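Local coordinates for Aureochrome1-like protein (Ochromonas danica, PDB 6I20) that binds flavin mononucleotide in a PAS-type domain of the LOV kind and probably serves as a blue-light sensor, at residues A[9-14]-A[111-116]; A[38-43]-A[116-121]; A[92-97]-A[126-131]. All blocks are in the same frame, centred on the assembly; numbering follows the deposited sequence.

Contact 1: residues A[9-14]-A[111-116]; sequences KALQTA and NYLGVQ. With FMN (flavin mononucleotide), chain E.
Leu-11 meets Leu-113 and Val-115 through methyl groups. The flat group, the Tyr-112 ring, is on the other face of the strand, beside the flavin of FMN. The flavin methyl C8M comes near this ring obliquely. Closer to the backbone, Tyr-112 CB lies 3.8 Å from FMN C7M. FMN C7M is also 3.5 Å from Gly-114 N. Gly-114 brings no side chain here, and a CB at this position would run into FMN C6. Residues alternate along the strand. Tyr-112 and Gln-116 face the flavin, while Leu-113 and Val-115 face helix 6-13. This is the antiparallel five-stranded sheet of the PAS fold, with strand 109-119 in its centre between strands 18-21 and 92-103. FMN occupies one face, and the N-terminal helix lies against the other. On that outer face Leu-11 CD1 does the touching, 3.9 Å from Val-115 CG2 and 4.1 Å from Leu-113 CD2, tip to tip in both cases. The Leu-11 side chain runs out with CG beside the backbone N (chi1 -69°) and CD1 anti to CA (chi2 167°), so this methyl is the far end of the chain. Leu-11 also touches Phe-18 of strand 18-21. The helix turn carrying it has a doubly used carbonyl: Lys-9 O accepts from Thr-13 N at 3.0 Å and from Thr-13 OG1 at 2.9 Å. The two donors reach it from opposite faces of the carbonyl plane.

Contact 2: residues A[38-43]-A[116-121]; sequences LTLTGY and QCKVSE. With FMN (flavin mononucleotide), chain E; EDO (1,2-ethanediol), chain G; EDO (1,2-ethanediol), chain F.
Leu-40 and Lys-118 bring the two backbones nearest, with CA atoms 8.0 Å apart. The last turn of helix 35-41 lies here beside strand 109-119. Gly-42 N still bonds back to Leu-38 O at 2.9 Å, but Gly-42 itself leaves the helix with a phi of +82°. A CB there would jam against the preceding carbonyl oxygen, which calls for glycine. At the other end of 116-121, Ser-120 is the N-cap of helix 121-130, and its OG takes the N-H of Tyr-123. Between the segments the side-chain contact is apolar. Leu-40 points at the strand and crosses two side chains obliquely at their bases. Leu-40 CD2 lies 3.9 Å from Gln-116 CB, and Leu-40 CD1 lies 4.1 Å from Lys-118 CB. The rest of Lys-118 turns away from the helix. Gln-116 occupies the place of the glutamine found in LOV domains, the flavin-binding branch of the PAS fold. In relatives this residue is thought to rotate its amide when light changes the flavin. The Gln-116 chain bends at chi2, which brings the amide to the flavin. Gln-116 NE2 gives a hydrogen bond of 3.0 Å to FMN O4, with an angle of 147° at the hydrogen. A weak second one of 3.4 Å runs from Gln-116 NE2 to FMN N5. A leucine in its place would probably leave FMN O4 and N5 without this amide donor. Away from the pocket, Lys-118 N donates to O2 of a 1,2-ethanediol (chain F) at 2.9 Å and 161°. This molecule probably comes from the crystallisation liquor.

Contact 3: residues A[92-97]-A[126-131]; sequences TFWNQL and AFLKNE. With FMN (flavin mononucleotide), chain E.
Trp-94 overlaps Leu-128 at the six-membered end of its indole, where Trp-94 CZ3 lies 4.1 Å from Leu-128 CD1. The two side chains cross at about a right angle, and the methyl approaches the ring obliquely. This is where the C-terminal helix 121-130 lies on the outer face of the PAS sheet, a position matching the Jα helix of LOV proteins. Ala-124 and Lys-125 of the same helix also touch the indole. One helix residue before Leu-128, Phe-127 meets the end of Gln-96. Gln-96 OE1 is 4.0 Å from Phe-127 CD2, and the amide and ring planes are 34° apart. Gln-96 gets there by full extension: CG is anti to the backbone N (chi1 -179°) and the chain stays straight beyond it. The hydrogen-bond partner of Gln-96 OE1 is Tyr-123 OH, one turn earlier in the helix, and the approach to the Phe-127 ring is packing. Phe-127 goes on to touch Val-82 of the edge strand 79-86. The opposite face of strand 92-103 belongs to the flavin. Leu-97 CD2 lies 3.6 Å from FMN C4A. Asn-95 ND2 bonds to Asn-85 OD1 and gives a weak hydrogen bond to FMN O4, 3.1 Å long with an angle of 128° at the hydrogen.

How the contacts relate
Contacts 1 and 2 are partly buried, each with one buried residue among those that touch. Contact 3 lies at the surface. Contacts 1 and 2 share strand 109-119 and Gln-116, and contact 3 uses the neighbouring strand 92-103. Probable backbone hydrogen bonds join contacts 2 and 3: Cys-117 O to Gln-96 N at 2.8 Å and Val-119 N to Trp-94 O at 3.0 Å. Contacts 1 and 3 place the two terminal helices on the outer face of one sheet. Contact 1 does so with methyl groups alone, contact 3 with aromatic rings, a leucine methyl and an amide. Contact 2 is aliphatic and lies beside the polar end of the flavin.

Contact 1: residues A[9-14]-A[111-116]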
# COMPACT_ATOMS: atom_id res chain seq x y z
N LYS A 9 -0.53 -15.17 2.04
CA LYS A 9 0.43 -16.24 1.84
C LYS A 9 0.82 -16.39 0.38
O LYS A 9 1.97 -16.64 0.04
CB LYS A 9 -0.07 -17.54 2.39
CG LYS A 9 -0.15 -17.57 3.89
CD LYS A 9 -0.43 -18.95 4.41
CE LYS A 9 -1.89 -19.17 4.63
NZ LYS A 9 -2.08 -20.37 5.49
N ALA A 10 -0.16 -16.25 -0.52
CA ALA A 10 0.15 -16.32 -1.93
C ALA A 10 1.12 -15.25 -2.41
O ALA A 10 2.05 -15.53 -3.14
CB ALA A 10 -1.14 -16.22 -2.74
N LEU A 11 0.85 -14.01 -1.98
CA LEU A 11 1.70 -12.89 -2.39
C LEU A 11 3.11 -13.01 -1.78
O LEU A 11 4.08 -12.66 -2.43
CB LEU A 11 1.05 -11.57 -1.98
CG LEU A 11 -0.22 -11.22 -2.75
CD1 LEU A 11 -0.93 -10.07 -2.05
CD2 LEU A 11 0.06 -10.93 -4.20
N GLN A 12 3.17 -13.58 -0.58
CA GLN A 12 4.46 -13.87 0.06
C GLN A 12 5.27 -14.87 -0.78
O GLN A 12 6.43 -14.68 -1.13
CB GLN A 12 4.19 -14.46 1.46
CG GLN A 12 5.40 -14.65 2.37
CD GLN A 12 5.04 -15.33 3.68
OE1 GLN A 12 4.27 -16.30 3.72
NE2 GLN A 12 5.57 -14.81 4.77
N THR A 13 4.61 -15.97 -1.13
CA THR A 13 5.25 -17.06 -1.87
C THR A 13 5.70 -16.58 -3.24
O THR A 13 6.76 -16.96 -3.75
CB THR A 13 4.25 -18.21 -2.02
OG1 THR A 13 3.92 -18.71 -0.71
CG2 THR A 13 4.84 -19.31 -2.85
N ALA A 14 4.85 -15.77 -3.88
CA ALA A 14 5.16 -15.18 -5.17
C ALA A 14 6.15 -14.01 -5.13
O ALA A 14 6.45 -13.39 -6.15
CB ALA A 14 3.86 -14.77 -5.86
N ASN A 111 -8.10 -6.23 8.74
CA ASN A 111 -6.83 -5.67 8.28
C ASN A 111 -7.05 -5.05 6.91
O ASN A 111 -8.05 -5.34 6.23
CB ASN A 111 -5.72 -6.74 8.17
CG ASN A 111 -5.26 -7.28 9.51
OD1 ASN A 111 -5.58 -8.42 9.88
ND2 ASN A 111 -4.46 -6.49 10.25
N TYR A 112 -6.09 -4.22 6.46
CA TYR A 112 -6.03 -3.84 5.06
C TYR A 112 -4.79 -4.39 4.40
O TYR A 112 -3.73 -4.48 5.04
CB TYR A 112 -6.02 -2.31 4.90
CG TYR A 112 -7.31 -1.67 5.33
CD1 TYR A 112 -8.42 -1.66 4.51
CD2 TYR A 112 -7.42 -1.02 6.54
CE1 TYR A 112 -9.61 -1.09 4.91
CE2 TYR A 112 -8.61 -0.44 6.94
CZ TYR A 112 -9.71 -0.49 6.15
OH TYR A 112 -10.89 0.10 6.58
N LEU A 113 -4.95 -4.77 3.14
CA LEU A 113 -3.87 -5.21 2.30
C LEU A 113 -3.54 -4.09 1.33
O LEU A 113 -4.45 -3.53 0.72
CB LEU A 113 -4.33 -6.44 1.49
CG LEU A 113 -3.39 -6.94 0.40
CD1 LEU A 113 -2.10 -7.43 1.00
CD2 LEU A 113 -4.09 -8.03 -0.41
N GLY A 114 -2.25 -3.81 1.16
CA GLY A 114 -1.83 -2.87 0.13
C GLY A 114 -0.75 -3.51 -0.71
O GLY A 114 0.21 -4.07 -0.18
N VAL A 115 -0.95 -3.51 -2.02
CA VAL A 115 -0.01 -4.11 -2.96
C VAL A 115 0.54 -3.03 -3.87
O VAL A 115 -0.24 -2.32 -4.52
CB VAL A 115 -0.70 -5.23 -3.80
CG1 VAL A 115 0.29 -5.82 -4.82
CG2 VAL A 115 -1.33 -6.30 -2.90
N GLN A 116 1.86 -2.91 -3.93
CA GLN A 116 2.53 -1.85 -4.67
C GLN A 116 3.15 -2.43 -5.93
O GLN A 116 3.85 -3.42 -5.89
CB GLN A 116 3.63 -1.20 -3.83
CG GLN A 116 3.12 -0.53 -2.58
CD GLN A 116 2.88 -1.41 -1.37
OE1 GLN A 116 3.30 -2.58 -1.32
NE2 GLN A 116 2.21 -0.83 -0.33
N1 FMN E . 0.25 5.32 0.52
C2 FMN E . 1.27 5.44 -0.35
O2 FMN E . 1.59 6.58 -0.75
N3 FMN E . 1.99 4.38 -0.80
C4 FMN E . 1.70 3.10 -0.42
O4 FMN E . 2.34 2.13 -0.92
C4A FMN E . 0.65 2.92 0.52
N5 FMN E . 0.32 1.66 0.96
C5A FMN E . -0.74 1.54 1.79
C6 FMN E . -1.12 0.26 2.25
C7 FMN E . -2.18 0.09 3.09
C7M FMN E . -2.59 -1.33 3.54
C8 FMN E . -2.95 1.21 3.54
C8M FMN E . -4.12 1.03 4.44
C9 FMN E . -2.59 2.47 3.11
C9A FMN E . -1.54 2.67 2.24
N10 FMN E . -1.14 3.98 1.84
C10 FMN E . -0.11 4.09 0.95
C1' FMN E . -1.94 5.15 2.17
C2' FMN E . -1.59 5.86 3.48
O2' FMN E . -1.20 4.87 4.44
C3' FMN E . -2.82 6.60 3.99
O3' FMN E . -3.95 5.73 4.12
C4' FMN E . -3.23 7.80 3.16
O4' FMN E . -2.07 8.64 3.00
C5' FMN E . -4.34 8.62 3.89
O5' FMN E . -4.09 8.66 5.33
P FMN E . -4.71 9.90 6.15
O1P FMN E . -4.25 9.75 7.54
O2P FMN E . -4.21 11.12 5.49
O3P FMN E . -6.21 9.73 5.97

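Contact 2: residues A[38-43]-A[116-121]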
# COMPACT_ATOMS: atom_id res chain seq x y z
N LEU A 38 10.22 -3.91 1.03
CA LEU A 38 11.46 -3.38 1.61
C LEU A 38 12.46 -3.05 0.51
O LEU A 38 13.12 -2.02 0.56
CB LEU A 38 12.05 -4.34 2.63
CG LEU A 38 11.14 -4.78 3.76
CD1 LEU A 38 11.83 -5.81 4.62
CD2 LEU A 38 10.60 -3.61 4.58
N THR A 39 12.62 -3.95 -0.45
CA THR A 39 13.56 -3.72 -1.53
C THR A 39 13.14 -2.56 -2.42
O THR A 39 13.98 -1.72 -2.78
CB THR A 39 13.74 -4.98 -2.35
OG1 THR A 39 14.23 -5.99 -1.46
CG2 THR A 39 14.74 -4.76 -3.49
N LEU A 40 11.85 -2.48 -2.71
CA LEU A 40 11.31 -1.39 -3.55
C LEU A 40 11.56 -0.03 -2.90
O LEU A 40 11.97 0.90 -3.56
CB LEU A 40 9.80 -1.58 -3.74
CG LEU A 40 9.02 -0.42 -4.34
CD1 LEU A 40 9.50 -0.19 -5.77
CD2 LEU A 40 7.52 -0.74 -4.28
N THR A 41 11.24 0.07 -1.61
CA THR A 41 11.26 1.35 -0.92
C THR A 41 12.60 1.70 -0.29
O THR A 41 12.81 2.91 0.03
CB THR A 41 10.18 1.39 0.16
OG1 THR A 41 10.51 0.48 1.22
CG2 THR A 41 8.81 1.15 -0.39
N GLY A 42 13.49 0.74 -0.10
CA GLY A 42 14.77 0.99 0.57
C GLY A 42 14.77 1.00 2.09
O GLY A 42 15.83 1.22 2.69
N TYR A 43 13.62 0.78 2.73
CA TYR A 43 13.52 0.79 4.17
C TYR A 43 13.77 -0.59 4.74
O TYR A 43 13.42 -1.59 4.08
CB TYR A 43 12.14 1.29 4.64
CG TYR A 43 11.93 2.77 4.41
CD1 TYR A 43 12.31 3.69 5.36
CD2 TYR A 43 11.41 3.26 3.22
CE1 TYR A 43 12.15 5.05 5.14
CE2 TYR A 43 11.23 4.61 3.00
CZ TYR A 43 11.63 5.51 3.97
OH TYR A 43 11.48 6.85 3.76
N GLN A 116 1.86 -2.91 -3.93
CA GLN A 116 2.53 -1.85 -4.67
C GLN A 116 3.15 -2.43 -5.93
O GLN A 116 3.85 -3.42 -5.89
CB GLN A 116 3.63 -1.20 -3.83
CG GLN A 116 3.12 -0.53 -2.58
CD GLN A 116 2.88 -1.41 -1.37
OE1 GLN A 116 3.30 -2.58 -1.32
NE2 GLN A 116 2.21 -0.83 -0.33
N CYS A 117 2.99 -1.74 -7.05
CA CYS A 117 3.70 -2.06 -8.27
C CYS A 117 4.33 -0.85 -8.88
O CYS A 117 3.68 0.14 -9.19
CB CYS A 117 2.74 -2.69 -9.28
SG CYS A 117 3.61 -3.17 -10.79
N LYS A 118 5.65 -0.90 -9.03
CA LYS A 118 6.36 0.16 -9.70
C LYS A 118 5.99 0.14 -11.18
O LYS A 118 6.07 -0.90 -11.84
CB LYS A 118 7.88 0.06 -9.54
CG LYS A 118 8.65 1.15 -10.28
CD LYS A 118 10.11 1.22 -9.86
CE LYS A 118 10.90 0.03 -10.40
NZ LYS A 118 10.89 -0.01 -11.88
N VAL A 119 5.59 1.29 -11.69
CA VAL A 119 5.24 1.47 -13.10
C VAL A 119 6.03 2.63 -13.72
O VAL A 119 6.53 3.48 -12.99
CB VAL A 119 3.72 1.65 -13.28
CG1 VAL A 119 2.97 0.47 -12.70
CG2 VAL A 119 3.20 2.93 -12.64
N SER A 120 6.13 2.66 -15.04
CA SER A 120 6.86 3.73 -15.72
C SER A 120 6.07 5.02 -15.69
O SER A 120 4.86 5.02 -15.51
CB SER A 120 7.15 3.34 -17.17
OG SER A 120 5.96 3.23 -17.96
N GLU A 121 6.77 6.13 -15.89
CA GLU A 121 6.14 7.44 -16.00
C GLU A 121 5.13 7.47 -17.16
O GLU A 121 4.03 8.01 -17.01
CB GLU A 121 7.23 8.50 -16.21
CG GLU A 121 6.76 9.93 -16.11
CD GLU A 121 7.91 10.90 -16.38
OE1 GLU A 121 8.84 10.96 -15.60
OE2 GLU A 121 7.85 11.55 -17.41
N1 FMN E . 0.25 5.32 0.52
C2 FMN E . 1.27 5.44 -0.35
O2 FMN E . 1.59 6.58 -0.75
N3 FMN E . 1.99 4.38 -0.80
C4 FMN E . 1.70 3.10 -0.42
O4 FMN E . 2.34 2.13 -0.92
C4A FMN E . 0.65 2.92 0.52
N5 FMN E . 0.32 1.66 0.96
C5A FMN E . -0.74 1.54 1.79
C6 FMN E . -1.12 0.26 2.25
C7 FMN E . -2.18 0.09 3.09
C7M FMN E . -2.59 -1.33 3.54
C8 FMN E . -2.95 1.21 3.54
C8M FMN E . -4.12 1.03 4.44
C9 FMN E . -2.59 2.47 3.11
C9A FMN E . -1.54 2.67 2.24
N10 FMN E . -1.14 3.98 1.84
C10 FMN E . -0.11 4.09 0.95
C1' FMN E . -1.94 5.15 2.17
C2' FMN E . -1.59 5.86 3.48
O2' FMN E . -1.20 4.87 4.44
C3' FMN E . -2.82 6.60 3.99
O3' FMN E . -3.95 5.73 4.12
C4' FMN E . -3.23 7.80 3.16
O4' FMN E . -2.07 8.64 3.00
C5' FMN E . -4.34 8.62 3.89
O5' FMN E . -4.09 8.66 5.33
P FMN E . -4.71 9.90 6.15
O1P FMN E . -4.25 9.75 7.54
O2P FMN E . -4.21 11.12 5.49
O3P FMN E . -6.21 9.73 5.97
C1 EDO G . 15.19 -8.55 -2.46
O1 EDO G . 15.96 -9.75 -2.61
C2 EDO G . 14.21 -8.42 -3.61
O2 EDO G . 12.85 -8.36 -3.15
C1 EDO F . 9.37 -3.81 -7.64
O1 EDO F . 9.65 -5.15 -7.28
C2 EDO F . 8.48 -3.83 -8.88
O2 EDO F . 7.13 -3.40 -8.61

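Contact 3: residues A[92-97]-A[126-131]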
# COMPACT_ATOMS: atom_id res chain seq x y z
N THR A 92 12.42 8.83 -6.53
CA THR A 92 10.99 8.68 -6.72
C THR A 92 10.65 7.57 -7.68
O THR A 92 11.46 7.19 -8.52
CB THR A 92 10.31 9.97 -7.18
OG1 THR A 92 10.88 10.41 -8.41
CG2 THR A 92 10.49 11.08 -6.13
N PHE A 93 9.43 7.07 -7.53
CA PHE A 93 8.90 6.07 -8.44
C PHE A 93 7.40 6.23 -8.49
O PHE A 93 6.79 6.68 -7.53
CB PHE A 93 9.30 4.65 -8.02
CG PHE A 93 8.75 4.19 -6.70
CD1 PHE A 93 9.38 4.53 -5.51
CD2 PHE A 93 7.60 3.40 -6.62
CE1 PHE A 93 8.90 4.11 -4.28
CE2 PHE A 93 7.13 2.97 -5.38
CZ PHE A 93 7.77 3.32 -4.22
N TRP A 94 6.81 5.80 -9.61
CA TRP A 94 5.35 5.74 -9.71
C TRP A 94 4.88 4.40 -9.18
O TRP A 94 5.41 3.35 -9.57
CB TRP A 94 4.89 5.95 -11.15
CG TRP A 94 5.07 7.35 -11.61
CD1 TRP A 94 6.14 7.89 -12.27
CD2 TRP A 94 4.18 8.43 -11.35
NE1 TRP A 94 5.95 9.23 -12.48
CE2 TRP A 94 4.75 9.59 -11.92
CE3 TRP A 94 2.96 8.53 -10.70
CZ2 TRP A 94 4.12 10.82 -11.87
CZ3 TRP A 94 2.31 9.72 -10.69
CH2 TRP A 94 2.89 10.85 -11.27
N ASN A 95 3.87 4.45 -8.32
CA ASN A 95 3.34 3.28 -7.62
C ASN A 95 1.89 3.11 -8.05
O ASN A 95 1.04 3.96 -7.77
CB ASN A 95 3.43 3.56 -6.11
CG ASN A 95 2.91 2.45 -5.22
OD1 ASN A 95 2.43 1.42 -5.70
ND2 ASN A 95 3.04 2.65 -3.91
N GLN A 96 1.58 1.98 -8.72
CA GLN A 96 0.19 1.55 -8.89
C GLN A 96 -0.16 0.75 -7.67
O GLN A 96 0.38 -0.37 -7.45
CB GLN A 96 -0.01 0.74 -10.17
CG GLN A 96 -1.45 0.34 -10.35
CD GLN A 96 -1.66 -0.43 -11.63
OE1 GLN A 96 -1.46 0.10 -12.67
NE2 GLN A 96 -2.03 -1.70 -11.53
N LEU A 97 -0.97 1.37 -6.80
CA LEU A 97 -1.26 0.90 -5.47
C LEU A 97 -2.68 0.36 -5.41
O LEU A 97 -3.61 1.03 -5.79
CB LEU A 97 -1.15 2.10 -4.50
CG LEU A 97 -1.57 1.87 -3.08
CD1 LEU A 97 -0.72 0.81 -2.37
CD2 LEU A 97 -1.49 3.19 -2.30
N ALA A 126 -0.64 7.62 -18.76
CA ALA A 126 -1.76 7.00 -19.47
C ALA A 126 -2.86 6.55 -18.50
O ALA A 126 -4.04 6.75 -18.75
CB ALA A 126 -1.30 5.80 -20.30
N PHE A 127 -2.45 5.99 -17.35
CA PHE A 127 -3.41 5.55 -16.35
C PHE A 127 -4.22 6.74 -15.85
O PHE A 127 -5.44 6.66 -15.72
CB PHE A 127 -2.69 4.80 -15.21
CG PHE A 127 -3.59 4.34 -14.09
CD1 PHE A 127 -4.08 5.23 -13.13
CD2 PHE A 127 -3.91 2.99 -13.95
CE1 PHE A 127 -4.90 4.82 -12.10
CE2 PHE A 127 -4.70 2.56 -12.90
CZ PHE A 127 -5.22 3.47 -11.98
N LEU A 128 -3.52 7.82 -15.49
CA LEU A 128 -4.18 8.98 -14.93
C LEU A 128 -5.11 9.67 -15.92
O LEU A 128 -6.20 10.12 -15.57
CB LEU A 128 -3.10 9.93 -14.37
CG LEU A 128 -2.31 9.36 -13.16
CD1 LEU A 128 -1.07 10.21 -12.88
CD2 LEU A 128 -3.18 9.27 -11.93
N LYS A 129 -4.72 9.67 -17.18
CA LYS A 129 -5.57 10.19 -18.21
C LYS A 129 -6.89 9.42 -18.40
O LYS A 129 -7.96 10.01 -18.62
CB LYS A 129 -4.80 10.23 -19.52
CG LYS A 129 -5.38 11.21 -20.50
CD LYS A 129 -4.31 11.63 -21.48
CE LYS A 129 -4.29 10.64 -22.62
NZ LYS A 129 -5.31 11.00 -23.63
N ASN A 130 -6.78 8.09 -18.28
CA ASN A 130 -7.91 7.19 -18.44
C ASN A 130 -8.86 7.13 -17.24
O ASN A 130 -9.99 6.69 -17.39
CB ASN A 130 -7.42 5.76 -18.76
CG ASN A 130 -8.55 4.86 -19.23
OD1 ASN A 130 -9.45 5.30 -19.81
ND2 ASN A 130 -8.48 3.59 -18.89
N GLU A 131 -8.39 7.55 -16.10
CA GLU A 131 -9.16 7.56 -14.88
C GLU A 131 -10.25 8.64 -15.04
O GLU A 131 -11.39 8.44 -14.67
CB GLU A 131 -8.17 7.94 -13.80
CG GLU A 131 -8.48 7.66 -12.38
CD GLU A 131 -7.32 8.10 -11.50
OE1 GLU A 131 -6.64 9.12 -11.80
OE2 GLU A 131 -7.12 7.42 -10.50
N1 FMN E . 0.25 5.32 0.52
C2 FMN E . 1.27 5.44 -0.35
O2 FMN E . 1.59 6.58 -0.75
N3 FMN E . 1.99 4.38 -0.80
C4 FMN E . 1.70 3.10 -0.42
O4 FMN E . 2.34 2.13 -0.92
C4A FMN E . 0.65 2.92 0.52
N5 FMN E . 0.32 1.66 0.96
C5A FMN E . -0.74 1.54 1.79
C6 FMN E . -1.12 0.26 2.25
C7 FMN E . -2.18 0.09 3.09
C7M FMN E . -2.59 -1.33 3.54
C8 FMN E . -2.95 1.21 3.54
C8M FMN E . -4.12 1.03 4.44
C9 FMN E . -2.59 2.47 3.11
C9A FMN E . -1.54 2.67 2.24
N10 FMN E . -1.14 3.98 1.84
C10 FMN E . -0.11 4.09 0.95
C1' FMN E . -1.94 5.15 2.17
C2' FMN E . -1.59 5.86 3.48
O2' FMN E . -1.20 4.87 4.44
C3' FMN E . -2.82 6.60 3.99
O3' FMN E . -3.95 5.73 4.12
C4' FMN E . -3.23 7.80 3.16
O4' FMN E . -2.07 8.64 3.00
C5' FMN E . -4.34 8.62 3.89
O5' FMN E . -4.09 8.66 5.33
P FMN E . -4.71 9.90 6.15
O1P FMN E . -4.25 9.75 7.54
O2P FMN E . -4.21 11.12 5.49
O3P FMN E . -6.21 9.73 5.97